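Local coordinates for hypothetical protein XCC3642 (Xanthomonas campestris pv. campestris, PDB 2E12) that is of unknown function but adopts a novel variant of the Sm-like fold, and so may take part in RNA-related processes as Sm-like proteins do, at residues 2-8 with 54-60; 30-36 with 85-91; 64-68 with 80-86. All blocks are in the same frame, centred on the assembly; numbering follows the deposited sequence.

Interaction 1: residues 2-8 with 54-60; sequences PKYAPHV and YRDEQER
Glu-59 OE1 is gripped from two directions: the hydroxyl of Tyr-4 donates to it across the contact, with OH 3.0 Å from OE1 and on the syn side of the carboxylate, while NH1 of Arg-55 forms a salt bridge to the same oxygen at 2.9 Å, nearly in line with its C-O bond. Two donors on one oxygen hold the carboxylate close to the Tyr-4 ring edge, its plane turned 78° from that of the ring. Bending of the Glu-59 chain at CB-CG (chi2 -68°) folds the acid back to this position. Arg-55, extended from CG to NE, runs beside Tyr-4 in the same direction; its CB sits over the ring face as a CH-pi contact, 4.1 Å from the centroid. Farther out, CG of Pro-2 rests over the centre of the Arg-55 guanidinium, 3.5 Å from CZ. The N-terminal segment pairs with the end of strand 44-55 through a single beta bridge, Arg-55 N bonding to Lys-3 O and Ala-5 N to Arg-55 O, just before the type I turn of residues 56-59 that leads into strand 61-70 of the Sm-like fold. On the inner side, Ala-5 CB and Val-8 CG1 each lie 3.7 Å from Tyr-54 CB, and Lys-3 CB meets the edge of the Tyr-54 ring. Glu-59 N bonds to Asp-56 O within the turn, and Arg-60 N donates to Asp-56 OD1 from above the carboxylate plane. Asp-56 OD2 accepts from a water 2.9 Å away, which in turn accepts from Val-8 N.

Interaction 2: residues 30-36 with 85-91; sequences RVRIELD and RIVAVHP
Glu-34 O takes two backbone N-H groups from one face of its carbonyl plane, Val-87 N at 2.6 Å and Ala-88 N at 3.3 Å. This is a classic beta bulge in the antiparallel pairing of strands 30-35 and 86-91, part of the Sm-like fold. Toward the start of strand 30-35, Glu-34 N bonds to Ala-88 O, and Arg-32 and His-90 exchange a pair of bonds. The extended Glu-34 side chain lies along Ala-88, with CD 3.6 Å from the Ala-88 CB. Val-31, Ile-33 and Val-89 point to the other face, where Val-31 CB meets Val-89 CG1; Ile-86 packs against Ile-33 there, the two side chains crossing at an angle with CG2 of Ile-33 3.7 Å from CG1 of Ile-86. Trp-21 of helix 12-23 packs on Ile-86 and Val-89, and Leu-67 on Ile-33 and Ile-86, which places this face in the hydrophobic interior. Past the bulge, Asp-36 N donates to Arg-85 O at 2.7 Å, and Val-87 CG2 packs against the Asp-36 backbone. The Arg-85 chain, bent at chi2 (-73°) and chi3 (65°), brings its guanidinium to Asp-36, where the attraction is one of charge alone: OD2 lies over the guanidinium face, 2.9 Å from NH2, with no N-H aimed at it.

Interaction 3: residues 64-68 with 80-86; sequences NGQLR and WIWMDRI
The strand segments 64-68 and 80-82 run antiparallel, their axes 4.6 Å apart, with Leu-67 and Ile-81 as the hydrogen-bonded pair and Gln-66 with Trp-82 and Arg-68 with Trp-80 as the non-hydrogen-bonded ones. Met-83 N adds a nearly straight bond to Gly-65 O at 2.9 Å as the chain enters the 3-10 segment 83-85. On one face two tryptophans are overlaid by their cross-strand neighbours. Gln-66 lies alongside Trp-82, its CG over the ring 3.5 Å from the centroid of the six-membered ring and its amide tilted only 18° from the indole, with CD 3.3 Å from CH2. The chain is extended beyond CG (chi2 178°), which carries the amide out across the ring, where NE2 is hydrogen-bonded to Tyr-54 OH. Arg-68 passes obliquely over Trp-80, its CB above the six-membered ring and 3.7 Å from the centroid, while the guanidinium continues to a salt bridge with Asp-70. Gln-66 CB meets the edge of the same Trp-80 ring. The two strands form the hairpin 61-70/79-82 of the three-stranded sheet completed by strand 44-55, part of this Sm-like variant. Leu-67 points to the other face, toward the interior: its CB is 4.0 Å from Met-83 CG, and its CD2 is 4.1 Å from Ile-86 CD1. Trp-21 and Val-22 of helix 12-23 touch Met-83 there. At the start of the 64-68 segment, Asn-64 OD1 accepts from the following N-H of Gly-65 at 2.7 Å, while its ND2 donates to His-7 O.

Overall arrangement
Interaction 1 attaches the N-terminal segment to strand 44-55, an outermost strand of the sheet in which interaction 3 pairs strands 61-70 and 79-82; their centres are about 14 Å apart. Interaction 2 joins two strands of the other three-stranded sheet, its centre about 11 Å from that of interaction 3 and about 24 Å from that of interaction 1. Interaction 3, the middle piece, meets interaction 1 where Ala-5 packs on Trp-82 and interaction 2 where Leu-67 packs on Ile-33. The segments of interactions 1 and 2 alternate along the chain, and the 3-10 segment 83-85 leads from strand 79-82 to strand 86-91. The contacts thus tie the N-terminal segment and both sheets of the Sm-like variant together.

Interaction 1: residues 2-8 with 54-60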
loop_
_atom_site.group_PDB
_atom_site.type_symbol
_atom_site.label_atom_id
_atom_site.label_comp_id
_atom_site.label_asym_id
_atom_site.label_seq_id
_atom_site.Cartn_x
_atom_site.Cartn_y
_atom_site.Cartn_z
ATOM N N PRO A 2 -24.128 -12.838 0.330
ATOM C CA PRO A 2 -22.678 -12.830 0.101
ATOM C C PRO A 2 -22.252 -12.865 -1.366
ATOM O O PRO A 2 -22.854 -13.555 -2.180
ATOM C CB PRO A 2 -22.191 -14.088 0.839
ATOM C CG PRO A 2 -23.399 -14.561 1.654
ATOM C CD PRO A 2 -24.564 -14.162 0.799
ATOM N N LYS A 3 -21.211 -12.114 -1.700
ATOM C CA LYS A 3 -20.682 -12.123 -3.055
ATOM C C LYS A 3 -19.480 -13.057 -2.938
ATOM O O LYS A 3 -18.725 -12.966 -1.970
ATOM C CB LYS A 3 -20.239 -10.719 -3.473
ATOM C CG LYS A 3 -21.337 -9.673 -3.359
ATOM C CD LYS A 3 -20.860 -8.332 -3.880
ATOM C CE LYS A 3 -21.959 -7.285 -3.812
ATOM N NZ LYS A 3 -21.508 -5.979 -4.373
ATOM N N TYR A 4 -19.328 -13.971 -3.890
ATOM C CA TYR A 4 -18.223 -14.934 -3.855
ATOM C C TYR A 4 -17.117 -14.625 -4.863
ATOM O O TYR A 4 -17.379 -14.177 -5.979
ATOM C CB TYR A 4 -18.751 -16.358 -4.090
ATOM C CG TYR A 4 -19.627 -16.875 -2.960
ATOM C CD1 TYR A 4 -20.926 -16.388 -2.771
ATOM C CD2 TYR A 4 -19.135 -17.808 -2.037
ATOM C CE1 TYR A 4 -21.709 -16.809 -1.679
ATOM C CE2 TYR A 4 -19.915 -18.239 -0.948
ATOM C CZ TYR A 4 -21.196 -17.733 -0.772
ATOM O OH TYR A 4 -21.948 -18.125 0.326
ATOM N N ALA A 5 -15.876 -14.841 -4.442
ATOM C CA ALA A 5 -14.719 -14.598 -5.296
ATOM C C ALA A 5 -13.824 -15.824 -5.248
ATOM O O ALA A 5 -13.818 -16.554 -4.260
ATOM C CB ALA A 5 -13.951 -13.357 -4.818
ATOM N N PRO A 6 -13.075 -16.076 -6.326
ATOM C CA PRO A 6 -12.163 -17.219 -6.413
ATOM C C PRO A 6 -11.116 -17.273 -5.284
ATOM O O PRO A 6 -10.746 -18.359 -4.847
ATOM C CB PRO A 6 -11.543 -17.070 -7.812
ATOM C CG PRO A 6 -11.877 -15.637 -8.227
ATOM C CD PRO A 6 -13.227 -15.431 -7.640
ATOM N N HIS A 7 -10.647 -16.109 -4.825
ATOM C CA HIS A 7 -9.664 -16.029 -3.731
ATOM C C HIS A 7 -9.924 -14.763 -2.910
ATOM O O HIS A 7 -10.441 -13.785 -3.444
ATOM C CB HIS A 7 -8.221 -15.952 -4.268
ATOM C CG HIS A 7 -7.865 -17.029 -5.247
ATOM N ND1 HIS A 7 -8.249 -16.988 -6.570
ATOM C CD2 HIS A 7 -7.142 -18.165 -5.099
ATOM C CE1 HIS A 7 -7.776 -18.051 -7.197
ATOM N NE2 HIS A 7 -7.102 -18.780 -6.327
ATOM N N VAL A 8 -9.576 -14.780 -1.619
ATOM C CA VAL A 8 -9.752 -13.604 -0.739
ATOM C C VAL A 8 -8.542 -13.460 0.210
ATOM O O VAL A 8 -7.930 -14.461 0.582
ATOM C CB VAL A 8 -11.075 -13.678 0.096
ATOM C CG1 VAL A 8 -12.286 -13.536 -0.817
ATOM C CG2 VAL A 8 -11.144 -14.996 0.861
ATOM N N TYR A 54 -15.373 -10.430 0.330
ATOM C CA TYR A 54 -16.039 -11.522 -0.398
ATOM C C TYR A 54 -15.870 -12.823 0.378
ATOM O O TYR A 54 -15.217 -12.841 1.417
ATOM C CB TYR A 54 -15.402 -11.707 -1.781
ATOM C CG TYR A 54 -15.521 -10.526 -2.726
ATOM C CD1 TYR A 54 -16.685 -10.309 -3.460
ATOM C CD2 TYR A 54 -14.454 -9.645 -2.908
ATOM C CE1 TYR A 54 -16.781 -9.248 -4.357
ATOM C CE2 TYR A 54 -14.541 -8.584 -3.797
ATOM C CZ TYR A 54 -15.706 -8.391 -4.520
ATOM O OH TYR A 54 -15.791 -7.344 -5.408
ATOM N N ARG A 55 -16.473 -13.895 -0.135
ATOM C CA ARG A 55 -16.373 -15.245 0.436
ATOM C C ARG A 55 -15.837 -16.180 -0.641
ATOM O O ARG A 55 -16.208 -16.059 -1.820
ATOM C CB ARG A 55 -17.733 -15.836 0.839
ATOM C CG ARG A 55 -18.353 -15.345 2.113
ATOM C CD ARG A 55 -19.472 -16.315 2.490
ATOM N NE ARG A 55 -20.357 -15.798 3.526
ATOM C CZ ARG A 55 -21.463 -16.406 3.933
ATOM N NH1 ARG A 55 -21.822 -17.565 3.399
ATOM N NH2 ARG A 55 -22.239 -15.832 4.846
ATOM N N ASP A 56 -14.988 -17.123 -0.245
ATOM C CA ASP A 56 -14.504 -18.107 -1.203
ATOM C C ASP A 56 -15.397 -19.346 -1.057
ATOM O O ASP A 56 -16.347 -19.349 -0.265
ATOM C CB ASP A 56 -13.030 -18.469 -0.968
ATOM C CG ASP A 56 -12.731 -18.884 0.468
ATOM O OD1 ASP A 56 -13.609 -19.439 1.160
ATOM O OD2 ASP A 56 -11.579 -18.675 0.900
ATOM N N GLU A 57 -15.098 -20.391 -1.819
ATOM C CA GLU A 57 -15.893 -21.602 -1.779
ATOM C C GLU A 57 -15.975 -22.280 -0.416
ATOM O O GLU A 57 -16.995 -22.891 -0.099
ATOM C CB GLU A 57 -15.375 -22.604 -2.803
ATOM C CG GLU A 57 -16.305 -23.782 -2.962
ATOM C CD GLU A 57 -15.781 -24.808 -3.915
ATOM O OE1 GLU A 57 -15.266 -24.413 -4.986
ATOM O OE2 GLU A 57 -15.903 -26.019 -3.601
ATOM N N GLN A 58 -14.898 -22.208 0.368
ATOM C CA GLN A 58 -14.857 -22.811 1.703
ATOM C C GLN A 58 -15.600 -21.922 2.694
ATOM O O GLN A 58 -15.658 -22.219 3.881
ATOM C CB GLN A 58 -13.399 -22.998 2.161
ATOM C CG GLN A 58 -12.728 -24.265 1.632
ATOM C CD GLN A 58 -11.207 -24.269 1.811
ATOM O OE1 GLN A 58 -10.685 -23.949 2.891
ATOM N NE2 GLN A 58 -10.493 -24.648 0.755
ATOM N N GLU A 59 -16.156 -20.824 2.180
ATOM C CA GLU A 59 -16.919 -19.845 2.951
ATOM C C GLU A 59 -16.116 -18.910 3.873
ATOM O O GLU A 59 -16.660 -18.406 4.848
ATOM C CB GLU A 59 -18.008 -20.545 3.772
ATOM C CG GLU A 59 -18.921 -21.476 2.980
ATOM C CD GLU A 59 -19.822 -20.748 1.997
ATOM O OE1 GLU A 59 -20.109 -19.559 2.212
ATOM O OE2 GLU A 59 -20.262 -21.376 1.013
ATOM N N ARG A 60 -14.842 -18.676 3.556
ATOM C CA ARG A 60 -13.978 -17.781 4.333
ATOM C C ARG A 60 -14.040 -16.352 3.745
ATOM O O ARG A 60 -14.031 -16.183 2.523
ATOM C CB ARG A 60 -12.518 -18.287 4.305
ATOM C CG ARG A 60 -12.328 -19.788 4.613
ATOM C CD ARG A 60 -10.856 -20.202 4.392
ATOM N NE ARG A 60 -10.554 -21.604 4.718
ATOM C CZ ARG A 60 -10.571 -22.111 5.946
ATOM N NH1 ARG A 60 -10.873 -21.340 6.987
ATOM N NH2 ARG A 60 -10.306 -23.396 6.137
HETATM O O HOH W 1 -9.367 -17.573 -0.641
#

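Interaction 2: residues 30-36 with 85-91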
loop_
_atom_site.group_PDB
_atom_site.type_symbol
_atom_site.label_atom_id
_atom_site.label_comp_id
_atom_site.label_asym_id
_atom_site.label_seq_id
_atom_site.Cartn_x
_atom_site.Cartn_y
_atom_site.Cartn_z
ATOM N N ARG A 30 -5.281 5.466 -18.831
ATOM C CA ARG A 30 -4.756 4.464 -19.756
ATOM C C ARG A 30 -3.508 3.851 -19.146
ATOM O O ARG A 30 -2.571 4.566 -18.776
ATOM C CB ARG A 30 -4.430 5.110 -21.095
ATOM C CG ARG A 30 -5.655 5.431 -21.938
ATOM C CD ARG A 30 -5.284 6.302 -23.123
ATOM N NE ARG A 30 -4.400 5.629 -24.072
ATOM C CZ ARG A 30 -3.553 6.271 -24.865
ATOM N NH1 ARG A 30 -3.485 7.594 -24.810
ATOM N NH2 ARG A 30 -2.777 5.597 -25.706
ATOM N N VAL A 31 -3.500 2.529 -19.022
ATOM C CA VAL A 31 -2.363 1.855 -18.421
ATOM C C VAL A 31 -2.088 0.504 -19.061
ATOM O O VAL A 31 -2.886 0.000 -19.857
ATOM C CB VAL A 31 -2.607 1.623 -16.916
ATOM C CG1 VAL A 31 -2.882 2.942 -16.216
ATOM C CG2 VAL A 31 -3.786 0.681 -16.731
ATOM N N ARG A 32 -0.934 -0.056 -18.730
ATOM C CA ARG A 32 -0.552 -1.378 -19.210
ATOM C C ARG A 32 -0.353 -2.118 -17.900
ATOM O O ARG A 32 0.301 -1.603 -16.989
ATOM C CB ARG A 32 0.755 -1.332 -19.993
ATOM C CG ARG A 32 0.881 -2.399 -21.077
ATOM C CD ARG A 32 1.917 -1.975 -22.118
ATOM N NE ARG A 32 3.136 -1.452 -21.504
ATOM C CZ ARG A 32 3.954 -2.161 -20.730
ATOM N NH1 ARG A 32 3.692 -3.435 -20.470
ATOM N NH2 ARG A 32 5.030 -1.592 -20.206
ATOM N N ILE A 33 -0.921 -3.313 -17.808
ATOM C CA ILE A 33 -0.856 -4.100 -16.585
ATOM C C ILE A 33 -0.093 -5.409 -16.706
ATOM O O ILE A 33 -0.219 -6.111 -17.701
ATOM C CB ILE A 33 -2.284 -4.425 -16.116
ATOM C CG1 ILE A 33 -3.081 -3.123 -15.981
ATOM C CG2 ILE A 33 -2.250 -5.191 -14.798
ATOM C CD1 ILE A 33 -4.558 -3.332 -15.712
ATOM N N GLU A 34 0.699 -5.724 -15.682
ATOM C CA GLU A 34 1.446 -6.977 -15.641
ATOM C C GLU A 34 0.686 -7.922 -14.702
ATOM O O GLU A 34 0.428 -7.575 -13.547
ATOM C CB GLU A 34 2.874 -6.762 -15.118
ATOM C CG GLU A 34 3.766 -5.926 -16.031
ATOM C CD GLU A 34 5.239 -6.011 -15.648
ATOM O OE1 GLU A 34 6.060 -5.268 -16.233
ATOM O OE2 GLU A 34 5.577 -6.829 -14.764
ATOM N N LEU A 35 0.334 -9.105 -15.208
ATOM C CA LEU A 35 -0.410 -10.122 -14.455
ATOM C C LEU A 35 0.500 -11.272 -14.019
ATOM O O LEU A 35 1.496 -11.550 -14.677
ATOM C CB LEU A 35 -1.546 -10.673 -15.319
ATOM C CG LEU A 35 -2.612 -9.673 -15.777
ATOM C CD1 LEU A 35 -3.404 -10.257 -16.927
ATOM C CD2 LEU A 35 -3.520 -9.317 -14.611
ATOM N N ASP A 36 0.133 -11.957 -12.935
ATOM C CA ASP A 36 0.947 -13.062 -12.404
ATOM C C ASP A 36 0.998 -14.360 -13.214
ATOM O O ASP A 36 1.600 -15.339 -12.779
ATOM C CB ASP A 36 0.533 -13.377 -10.955
ATOM C CG ASP A 36 -0.872 -13.952 -10.846
ATOM O OD1 ASP A 36 -1.502 -14.215 -11.886
ATOM O OD2 ASP A 36 -1.343 -14.150 -9.706
ATOM N N ARG A 85 -4.419 -10.705 -9.136
ATOM C CA ARG A 85 -3.594 -11.260 -10.208
ATOM C C ARG A 85 -2.561 -10.259 -10.746
ATOM O O ARG A 85 -1.709 -10.614 -11.564
ATOM C CB ARG A 85 -4.488 -11.724 -11.361
ATOM C CG ARG A 85 -5.662 -12.609 -10.942
ATOM C CD ARG A 85 -5.237 -14.027 -10.542
ATOM N NE ARG A 85 -4.406 -14.066 -9.340
ATOM C CZ ARG A 85 -3.935 -15.184 -8.793
ATOM N NH1 ARG A 85 -4.214 -16.361 -9.337
ATOM N NH2 ARG A 85 -3.185 -15.126 -7.702
ATOM N N ILE A 86 -2.633 -9.014 -10.284
ATOM C CA ILE A 86 -1.721 -7.965 -10.753
ATOM C C ILE A 86 -0.353 -7.933 -10.097
ATOM O O ILE A 86 -0.237 -8.065 -8.887
ATOM C CB ILE A 86 -2.356 -6.569 -10.592
ATOM C CG1 ILE A 86 -3.546 -6.456 -11.549
ATOM C CG2 ILE A 86 -1.296 -5.476 -10.825
ATOM C CD1 ILE A 86 -4.373 -5.195 -11.408
ATOM N N VAL A 87 0.670 -7.714 -10.922
ATOM C CA VAL A 87 2.063 -7.651 -10.483
ATOM C C VAL A 87 2.678 -6.262 -10.708
ATOM O O VAL A 87 3.617 -5.861 -10.014
ATOM C CB VAL A 87 2.902 -8.700 -11.244
ATOM C CG1 VAL A 87 4.324 -8.711 -10.731
ATOM C CG2 VAL A 87 2.269 -10.064 -11.091
ATOM N N ALA A 88 2.148 -5.523 -11.677
ATOM C CA ALA A 88 2.668 -4.191 -11.966
ATOM C C ALA A 88 1.671 -3.369 -12.779
ATOM O O ALA A 88 0.879 -3.919 -13.537
ATOM C CB ALA A 88 3.992 -4.302 -12.726
ATOM N N VAL A 89 1.724 -2.051 -12.610
ATOM C CA VAL A 89 0.844 -1.138 -13.330
ATOM C C VAL A 89 1.652 0.076 -13.755
ATOM O O VAL A 89 2.163 0.807 -12.908
ATOM C CB VAL A 89 -0.326 -0.651 -12.446
ATOM C CG1 VAL A 89 -1.158 0.366 -13.209
ATOM C CG2 VAL A 89 -1.190 -1.831 -12.012
ATOM N N HIS A 90 1.778 0.288 -15.063
ATOM C CA HIS A 90 2.528 1.430 -15.572
ATOM C C HIS A 90 1.650 2.312 -16.462
ATOM O O HIS A 90 0.838 1.815 -17.239
ATOM C CB HIS A 90 3.767 0.932 -16.319
ATOM C CG HIS A 90 4.761 0.250 -15.428
ATOM N ND1 HIS A 90 5.469 0.920 -14.454
ATOM C CD2 HIS A 90 5.123 -1.050 -15.325
ATOM C CE1 HIS A 90 6.223 0.064 -13.790
ATOM N NE2 HIS A 90 6.032 -1.140 -14.300
ATOM N N PRO A 91 1.792 3.637 -16.344
ATOM C CA PRO A 91 1.007 4.595 -17.131
ATOM C C PRO A 91 1.507 4.779 -18.566
ATOM O O PRO A 91 2.555 4.253 -18.923
ATOM C CB PRO A 91 1.149 5.869 -16.324
ATOM C CG PRO A 91 2.590 5.786 -15.902
ATOM C CD PRO A 91 2.727 4.343 -15.450
#

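Interaction 3: residues 64-68 with 80-86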
loop_
_atom_site.group_PDB
_atom_site.type_symbol
_atom_site.label_atom_id
_atom_site.label_comp_id
_atom_site.label_asym_id
_atom_site.label_seq_id
_atom_site.Cartn_x
_atom_site.Cartn_y
_atom_site.Cartn_z
ATOM N N ASN A 64 -10.448 -8.335 -1.750
ATOM C CA ASN A 64 -10.111 -8.492 -3.161
ATOM C C ASN A 64 -10.847 -7.396 -3.932
ATOM O O ASN A 64 -11.501 -6.548 -3.331
ATOM C CB ASN A 64 -10.550 -9.859 -3.673
ATOM C CG ASN A 64 -9.707 -10.341 -4.838
ATOM O OD1 ASN A 64 -9.116 -9.546 -5.568
ATOM N ND2 ASN A 64 -9.668 -11.646 -5.031
ATOM N N GLY A 65 -10.738 -7.417 -5.258
ATOM C CA GLY A 65 -11.412 -6.414 -6.072
ATOM C C GLY A 65 -11.538 -6.818 -7.533
ATOM O O GLY A 65 -10.807 -7.685 -8.018
ATOM N N GLN A 66 -12.471 -6.184 -8.240
ATOM C CA GLN A 66 -12.695 -6.482 -9.645
ATOM C C GLN A 66 -12.428 -5.247 -10.481
ATOM O O GLN A 66 -12.913 -4.162 -10.168
ATOM C CB GLN A 66 -14.134 -6.974 -9.859
ATOM C CG GLN A 66 -14.428 -8.291 -9.123
ATOM C CD GLN A 66 -15.866 -8.757 -9.284
ATOM O OE1 GLN A 66 -16.263 -9.201 -10.356
ATOM N NE2 GLN A 66 -16.652 -8.643 -8.219
ATOM N N LEU A 67 -11.652 -5.437 -11.546
ATOM C CA LEU A 67 -11.259 -4.375 -12.472
ATOM C C LEU A 67 -11.804 -4.649 -13.869
ATOM O O LEU A 67 -11.742 -5.777 -14.362
ATOM C CB LEU A 67 -9.734 -4.300 -12.545
ATOM C CG LEU A 67 -9.044 -3.376 -13.550
ATOM C CD1 LEU A 67 -9.286 -1.932 -13.175
ATOM C CD2 LEU A 67 -7.550 -3.664 -13.555
ATOM N N ARG A 68 -12.357 -3.608 -14.481
ATOM C CA ARG A 68 -12.897 -3.683 -15.830
ATOM C C ARG A 68 -12.042 -2.780 -16.715
ATOM O O ARG A 68 -11.806 -1.613 -16.386
ATOM C CB ARG A 68 -14.350 -3.197 -15.865
ATOM C CG ARG A 68 -14.987 -3.244 -17.252
ATOM C CD ARG A 68 -16.350 -2.542 -17.253
ATOM N NE ARG A 68 -16.528 -1.699 -18.427
ATOM C CZ ARG A 68 -17.530 -0.845 -18.601
ATOM N NH1 ARG A 68 -18.476 -0.705 -17.674
ATOM N NH2 ARG A 68 -17.569 -0.101 -19.694
ATOM N N TRP A 80 -12.953 -8.207 -17.559
ATOM C CA TRP A 80 -13.007 -8.101 -16.101
ATOM C C TRP A 80 -11.950 -9.024 -15.523
ATOM O O TRP A 80 -11.844 -10.184 -15.928
ATOM C CB TRP A 80 -14.378 -8.521 -15.555
ATOM C CG TRP A 80 -15.456 -7.502 -15.749
ATOM C CD1 TRP A 80 -16.188 -7.285 -16.882
ATOM C CD2 TRP A 80 -15.929 -6.563 -14.779
ATOM N NE1 TRP A 80 -17.091 -6.271 -16.675
ATOM C CE2 TRP A 80 -16.954 -5.809 -15.392
ATOM C CE3 TRP A 80 -15.589 -6.284 -13.450
ATOM C CZ2 TRP A 80 -17.641 -4.793 -14.718
ATOM C CZ3 TRP A 80 -16.273 -5.272 -12.781
ATOM C CH2 TRP A 80 -17.287 -4.542 -13.416
ATOM N N ILE A 81 -11.172 -8.509 -14.574
ATOM C CA ILE A 81 -10.116 -9.294 -13.947
ATOM C C ILE A 81 -10.133 -9.100 -12.436
ATOM O O ILE A 81 -10.506 -8.034 -11.954
ATOM C CB ILE A 81 -8.732 -8.855 -14.462
ATOM C CG1 ILE A 81 -8.638 -9.076 -15.972
ATOM C CG2 ILE A 81 -7.635 -9.615 -13.731
ATOM C CD1 ILE A 81 -7.296 -8.680 -16.571
ATOM N N TRP A 82 -9.749 -10.129 -11.689
ATOM C CA TRP A 82 -9.678 -9.990 -10.243
ATOM C C TRP A 82 -8.303 -9.380 -9.993
ATOM O O TRP A 82 -7.303 -9.826 -10.560
ATOM C CB TRP A 82 -9.827 -11.344 -9.538
ATOM C CG TRP A 82 -11.215 -11.900 -9.641
ATOM C CD1 TRP A 82 -11.694 -12.736 -10.605
ATOM C CD2 TRP A 82 -12.325 -11.598 -8.787
ATOM N NE1 TRP A 82 -13.033 -12.975 -10.409
ATOM C CE2 TRP A 82 -13.448 -12.288 -9.299
ATOM C CE3 TRP A 82 -12.482 -10.809 -7.639
ATOM C CZ2 TRP A 82 -14.713 -12.213 -8.703
ATOM C CZ3 TRP A 82 -13.743 -10.733 -7.045
ATOM C CH2 TRP A 82 -14.841 -11.434 -7.581
ATOM N N MET A 83 -8.262 -8.347 -9.156
ATOM C CA MET A 83 -7.024 -7.621 -8.886
ATOM C C MET A 83 -5.866 -8.331 -8.182
ATOM O O MET A 83 -4.732 -7.862 -8.264
ATOM C CB MET A 83 -7.363 -6.313 -8.166
ATOM C CG MET A 83 -7.951 -5.261 -9.106
ATOM S SD MET A 83 -8.853 -3.931 -8.275
ATOM C CE MET A 83 -7.510 -2.835 -7.828
ATOM N N ASP A 84 -6.120 -9.447 -7.504
ATOM C CA ASP A 84 -5.026 -10.164 -6.843
ATOM C C ASP A 84 -4.060 -10.779 -7.862
ATOM O O ASP A 84 -3.008 -11.308 -7.501
ATOM C CB ASP A 84 -5.567 -11.274 -5.935
ATOM C CG ASP A 84 -6.486 -12.245 -6.663
ATOM O OD1 ASP A 84 -6.732 -13.344 -6.122
ATOM O OD2 ASP A 84 -6.966 -11.911 -7.764
ATOM N N ARG A 85 -4.419 -10.705 -9.136
ATOM C CA ARG A 85 -3.594 -11.260 -10.208
ATOM C C ARG A 85 -2.561 -10.259 -10.746
ATOM O O ARG A 85 -1.709 -10.614 -11.564
ATOM C CB ARG A 85 -4.488 -11.724 -11.361
ATOM C CG ARG A 85 -5.662 -12.609 -10.942
ATOM C CD ARG A 85 -5.237 -14.027 -10.542
ATOM N NE ARG A 85 -4.406 -14.066 -9.340
ATOM C CZ ARG A 85 -3.935 -15.184 -8.793
ATOM N NH1 ARG A 85 -4.214 -16.361 -9.337
ATOM N NH2 ARG A 85 -3.185 -15.126 -7.702
ATOM N N ILE A 86 -2.633 -9.014 -10.284
ATOM C CA ILE A 86 -1.721 -7.965 -10.753
ATOM C C ILE A 86 -0.353 -7.933 -10.097
ATOM O O ILE A 86 -0.237 -8.065 -8.887
ATOM C CB ILE A 86 -2.356 -6.569 -10.592
ATOM C CG1 ILE A 86 -3.546 -6.456 -11.549
ATOM C CG2 ILE A 86 -1.296 -5.476 -10.825
ATOM C CD1 ILE A 86 -4.373 -5.195 -11.408
#